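Local coordinates for protein phosphoheptose isomerase (Neisseria gonorrhoeae, PDB 5I01) that probably isomerises sedoheptulose 7-phosphate to D-glycero-D-manno-heptose 7-phosphate, the first step of heptose biosynthesis, as a zinc-binding homotetramer, at residues 96-108 with 126-138. The protein carries 1 engineered substitution. Numbering follows the deposited sequence.
Sequences NDYGFDHVFSKQV and NSANVIEAVKAAH
Asn129 reaches from helix 128-139 between Phe100 and Phe104, joining that helix to the turn that leads into helix 105-111, in the SIS domain, an α/β fold with a parallel sheet; Ala133 and Ala137 of the same helix rest on strand 117-122. With CG between the backbone N and the carbonyl carbon (chi1 56°), the amide lies oblique to both rings, its plane 45° from Phe100 and 41° from Phe104. Its ND2 comes 3.1 Å from Phe100 CE2, while OD1 accepts a hydrogen bond from Asn54, a probable substrate-binding residue. Val103 CG2 sits 3.9 Å above the centre of the Phe104 ring and also meets the amide.

Further along, Phe104 and Val108 pack on the alanines of helix 128-139: Phe104 CB lies 3.8 Å from Ala133 CB, and Val108 CG1 is 4.0 Å from Ala136 CB. Ser105 CB rests on the Glu132 carbonyl, where Ser105 CA and Ala133 CA are 4.0 Å apart.

No direct hydrogen bond crosses the contact. Asn129 CA offers a CA-H...O contact to Asp101 O, and one water does the bridging: its 2.5 Å approach to Asp101 O is doubtfully short, but it donates to Asn129 O and accepts from Ser105 N, both at 2.9 Å.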
# COMPACT_ATOMS: atom_id res chain seq x y z
N ASN A 96 8.37 -8.90 -10.87
CA ASN A 96 8.19 -9.24 -12.28
C ASN A 96 9.52 -9.23 -13.03
O ASN A 96 9.85 -10.20 -13.69
CB ASN A 96 7.20 -8.26 -12.95
CG ASN A 96 6.81 -8.69 -14.36
OD1 ASN A 96 6.36 -9.82 -14.57
ND2 ASN A 96 6.98 -7.80 -15.33
N ASP A 97 10.28 -8.15 -12.92
CA ASP A 97 11.46 -7.95 -13.75
C ASP A 97 12.63 -8.80 -13.26
O ASP A 97 13.10 -9.68 -13.97
CB ASP A 97 11.84 -6.45 -13.83
CG ASP A 97 10.71 -5.57 -14.43
OD1 ASP A 97 9.68 -6.12 -14.88
OD2 ASP A 97 10.86 -4.33 -14.43
N TYR A 98 13.07 -8.56 -12.03
CA TYR A 98 14.24 -9.26 -11.51
C TYR A 98 13.88 -10.60 -10.85
O TYR A 98 14.51 -11.63 -11.14
CB TYR A 98 15.02 -8.35 -10.57
CG TYR A 98 15.52 -7.11 -11.28
CD1 TYR A 98 16.63 -7.18 -12.12
CD2 TYR A 98 14.87 -5.88 -11.14
CE1 TYR A 98 17.08 -6.05 -12.80
CE2 TYR A 98 15.32 -4.74 -11.81
CZ TYR A 98 16.43 -4.83 -12.64
OH TYR A 98 16.89 -3.72 -13.31
N GLY A 99 12.87 -10.60 -9.99
CA GLY A 99 12.49 -11.79 -9.23
C GLY A 99 12.17 -11.42 -7.80
O GLY A 99 12.70 -10.44 -7.28
N PHE A 100 11.32 -12.21 -7.17
CA PHE A 100 10.79 -11.86 -5.85
C PHE A 100 11.84 -11.74 -4.74
O PHE A 100 11.65 -10.99 -3.79
CB PHE A 100 9.68 -12.83 -5.43
CG PHE A 100 8.93 -12.38 -4.20
CD1 PHE A 100 8.12 -11.24 -4.24
CD2 PHE A 100 9.05 -13.07 -3.00
CE1 PHE A 100 7.44 -10.81 -3.10
CE2 PHE A 100 8.37 -12.64 -1.87
CZ PHE A 100 7.56 -11.52 -1.92
N ASP A 101 12.96 -12.45 -4.88
CA ASP A 101 14.00 -12.46 -3.84
C ASP A 101 14.82 -11.16 -3.74
O ASP A 101 15.60 -11.00 -2.79
CB ASP A 101 14.93 -13.67 -4.05
CG ASP A 101 14.17 -15.03 -4.05
OD1 ASP A 101 12.94 -15.07 -3.78
OD2 ASP A 101 14.84 -16.06 -4.32
N HIS A 102 14.65 -10.24 -4.69
CA HIS A 102 15.33 -8.96 -4.69
C HIS A 102 14.41 -7.77 -4.35
O HIS A 102 14.83 -6.62 -4.45
CB HIS A 102 15.99 -8.72 -6.06
CG HIS A 102 16.80 -9.88 -6.55
ND1 HIS A 102 18.08 -10.14 -6.10
CD2 HIS A 102 16.52 -10.86 -7.44
CE1 HIS A 102 18.55 -11.22 -6.69
NE2 HIS A 102 17.62 -11.68 -7.51
N VAL A 103 13.16 -8.03 -3.94
CA VAL A 103 12.22 -6.94 -3.68
C VAL A 103 12.61 -6.02 -2.52
O VAL A 103 12.27 -4.85 -2.55
CB VAL A 103 10.74 -7.39 -3.51
CG1 VAL A 103 10.22 -8.00 -4.81
CG2 VAL A 103 10.55 -8.32 -2.31
N PHE A 104 13.30 -6.56 -1.52
CA PHE A 104 13.79 -5.75 -0.38
C PHE A 104 15.25 -5.31 -0.57
O PHE A 104 15.59 -4.15 -0.29
CB PHE A 104 13.64 -6.53 0.94
CG PHE A 104 12.22 -6.98 1.24
CD1 PHE A 104 11.12 -6.15 0.97
CD2 PHE A 104 11.99 -8.21 1.82
CE1 PHE A 104 9.84 -6.57 1.25
CE2 PHE A 104 10.70 -8.64 2.10
CZ PHE A 104 9.62 -7.82 1.82
N SER A 105 16.10 -6.22 -1.04
CA SER A 105 17.51 -5.90 -1.29
C SER A 105 17.74 -4.74 -2.27
O SER A 105 18.73 -4.04 -2.13
CB SER A 105 18.26 -7.15 -1.77
OG SER A 105 18.01 -7.40 -3.14
N LYS A 106 16.86 -4.53 -3.25
CA LYS A 106 17.01 -3.40 -4.18
C LYS A 106 16.64 -2.05 -3.56
O LYS A 106 17.28 -1.03 -3.84
CB LYS A 106 16.19 -3.63 -5.46
CG LYS A 106 16.79 -4.69 -6.38
CD LYS A 106 16.25 -4.62 -7.79
CE LYS A 106 16.86 -3.47 -8.60
NZ LYS A 106 18.31 -3.68 -8.91
N GLN A 107 15.62 -2.05 -2.71
CA GLN A 107 15.25 -0.84 -1.97
C GLN A 107 16.30 -0.45 -0.92
O GLN A 107 16.48 0.74 -0.63
CB GLN A 107 13.88 -1.00 -1.33
CG GLN A 107 12.75 -1.13 -2.33
CD GLN A 107 11.41 -1.28 -1.65
OE1 GLN A 107 10.84 -0.31 -1.14
NE2 GLN A 107 10.89 -2.51 -1.63
N VAL A 108 16.98 -1.44 -0.35
CA VAL A 108 18.08 -1.20 0.60
C VAL A 108 19.24 -0.53 -0.14
O VAL A 108 19.79 0.45 0.35
CB VAL A 108 18.55 -2.49 1.31
CG1 VAL A 108 19.79 -2.24 2.15
CG2 VAL A 108 17.44 -3.05 2.20
N ASN A 126 14.28 -17.97 7.41
CA ASN A 126 14.69 -18.54 6.12
C ASN A 126 14.09 -17.81 4.90
O ASN A 126 14.28 -18.26 3.77
CB ASN A 126 14.29 -20.03 6.06
CG ASN A 126 14.99 -20.87 7.12
OD1 ASN A 126 16.20 -20.75 7.35
ND2 ASN A 126 14.23 -21.73 7.77
N SER A 127 13.40 -16.69 5.12
CA SER A 127 12.81 -15.91 4.03
C SER A 127 13.89 -15.42 3.06
O SER A 127 14.76 -14.62 3.44
CB SER A 127 12.03 -14.71 4.57
OG SER A 127 10.84 -15.13 5.21
N ALA A 128 13.82 -15.92 1.82
CA ALA A 128 14.80 -15.61 0.77
C ALA A 128 14.99 -14.11 0.53
O ALA A 128 16.14 -13.64 0.44
CB ALA A 128 14.41 -16.31 -0.53
N ASN A 129 13.89 -13.36 0.42
CA ASN A 129 14.01 -11.90 0.20
C ASN A 129 14.54 -11.11 1.40
O ASN A 129 15.22 -10.10 1.21
CB ASN A 129 12.73 -11.26 -0.35
CG ASN A 129 11.50 -11.50 0.50
OD1 ASN A 129 11.58 -12.03 1.60
ND2 ASN A 129 10.35 -11.10 -0.03
N VAL A 130 14.28 -11.59 2.62
CA VAL A 130 14.87 -10.99 3.83
C VAL A 130 16.36 -11.31 3.97
O VAL A 130 17.13 -10.45 4.40
CB VAL A 130 14.13 -11.41 5.11
CG1 VAL A 130 14.71 -10.68 6.33
CG2 VAL A 130 12.63 -11.14 4.97
N ILE A 131 16.77 -12.53 3.60
CA ILE A 131 18.20 -12.90 3.51
C ILE A 131 18.98 -11.99 2.53
O ILE A 131 20.02 -11.43 2.90
CB ILE A 131 18.40 -14.39 3.08
CG1 ILE A 131 17.93 -15.35 4.20
CG2 ILE A 131 19.85 -14.67 2.67
CD1 ILE A 131 17.72 -16.78 3.73
N GLU A 132 18.47 -11.85 1.31
CA GLU A 132 19.12 -10.98 0.32
C GLU A 132 19.21 -9.52 0.81
O GLU A 132 20.21 -8.83 0.54
CB GLU A 132 18.43 -11.06 -1.06
CG GLU A 132 18.88 -12.25 -1.91
CD GLU A 132 20.23 -12.03 -2.60
OE1 GLU A 132 20.36 -11.10 -3.43
OE2 GLU A 132 21.18 -12.80 -2.32
N ALA A 133 18.19 -9.07 1.55
CA ALA A 133 18.21 -7.74 2.19
C ALA A 133 19.32 -7.58 3.24
O ALA A 133 19.93 -6.52 3.33
CB ALA A 133 16.86 -7.42 2.81
N VAL A 134 19.57 -8.63 4.03
CA VAL A 134 20.66 -8.65 5.01
C VAL A 134 22.03 -8.49 4.33
O VAL A 134 22.88 -7.70 4.78
CB VAL A 134 20.62 -9.93 5.88
CG1 VAL A 134 21.87 -10.08 6.74
CG2 VAL A 134 19.38 -9.93 6.77
N LYS A 135 22.25 -9.22 3.24
CA LYS A 135 23.47 -9.06 2.44
C LYS A 135 23.67 -7.60 2.03
O LYS A 135 24.71 -7.00 2.31
CB LYS A 135 23.48 -9.98 1.21
CG LYS A 135 23.85 -11.41 1.55
CD LYS A 135 23.45 -12.39 0.45
CE LYS A 135 23.72 -13.83 0.83
NZ LYS A 135 22.83 -14.76 0.08
N ALA A 136 22.65 -7.01 1.40
CA ALA A 136 22.74 -5.63 0.92
C ALA A 136 23.02 -4.64 2.04
O ALA A 136 23.77 -3.69 1.84
CB ALA A 136 21.47 -5.24 0.19
N ALA A 137 22.40 -4.86 3.20
CA ALA A 137 22.64 -4.05 4.39
C ALA A 137 24.10 -4.19 4.86
O ALA A 137 24.73 -3.19 5.25
CB ALA A 137 21.69 -4.43 5.50
N HIS A 138 24.63 -5.41 4.84
CA HIS A 138 26.03 -5.61 5.21
C HIS A 138 26.97 -4.91 4.22
O HIS A 138 27.83 -4.15 4.66
CB HIS A 138 26.37 -7.10 5.38
CG HIS A 138 25.90 -7.68 6.68
ND1 HIS A 138 25.60 -9.01 6.84
CD2 HIS A 138 25.66 -7.09 7.88
CE1 HIS A 138 25.21 -9.23 8.08
NE2 HIS A 138 25.24 -8.09 8.74
O HOH W 1 15.15 -8.96 -1.41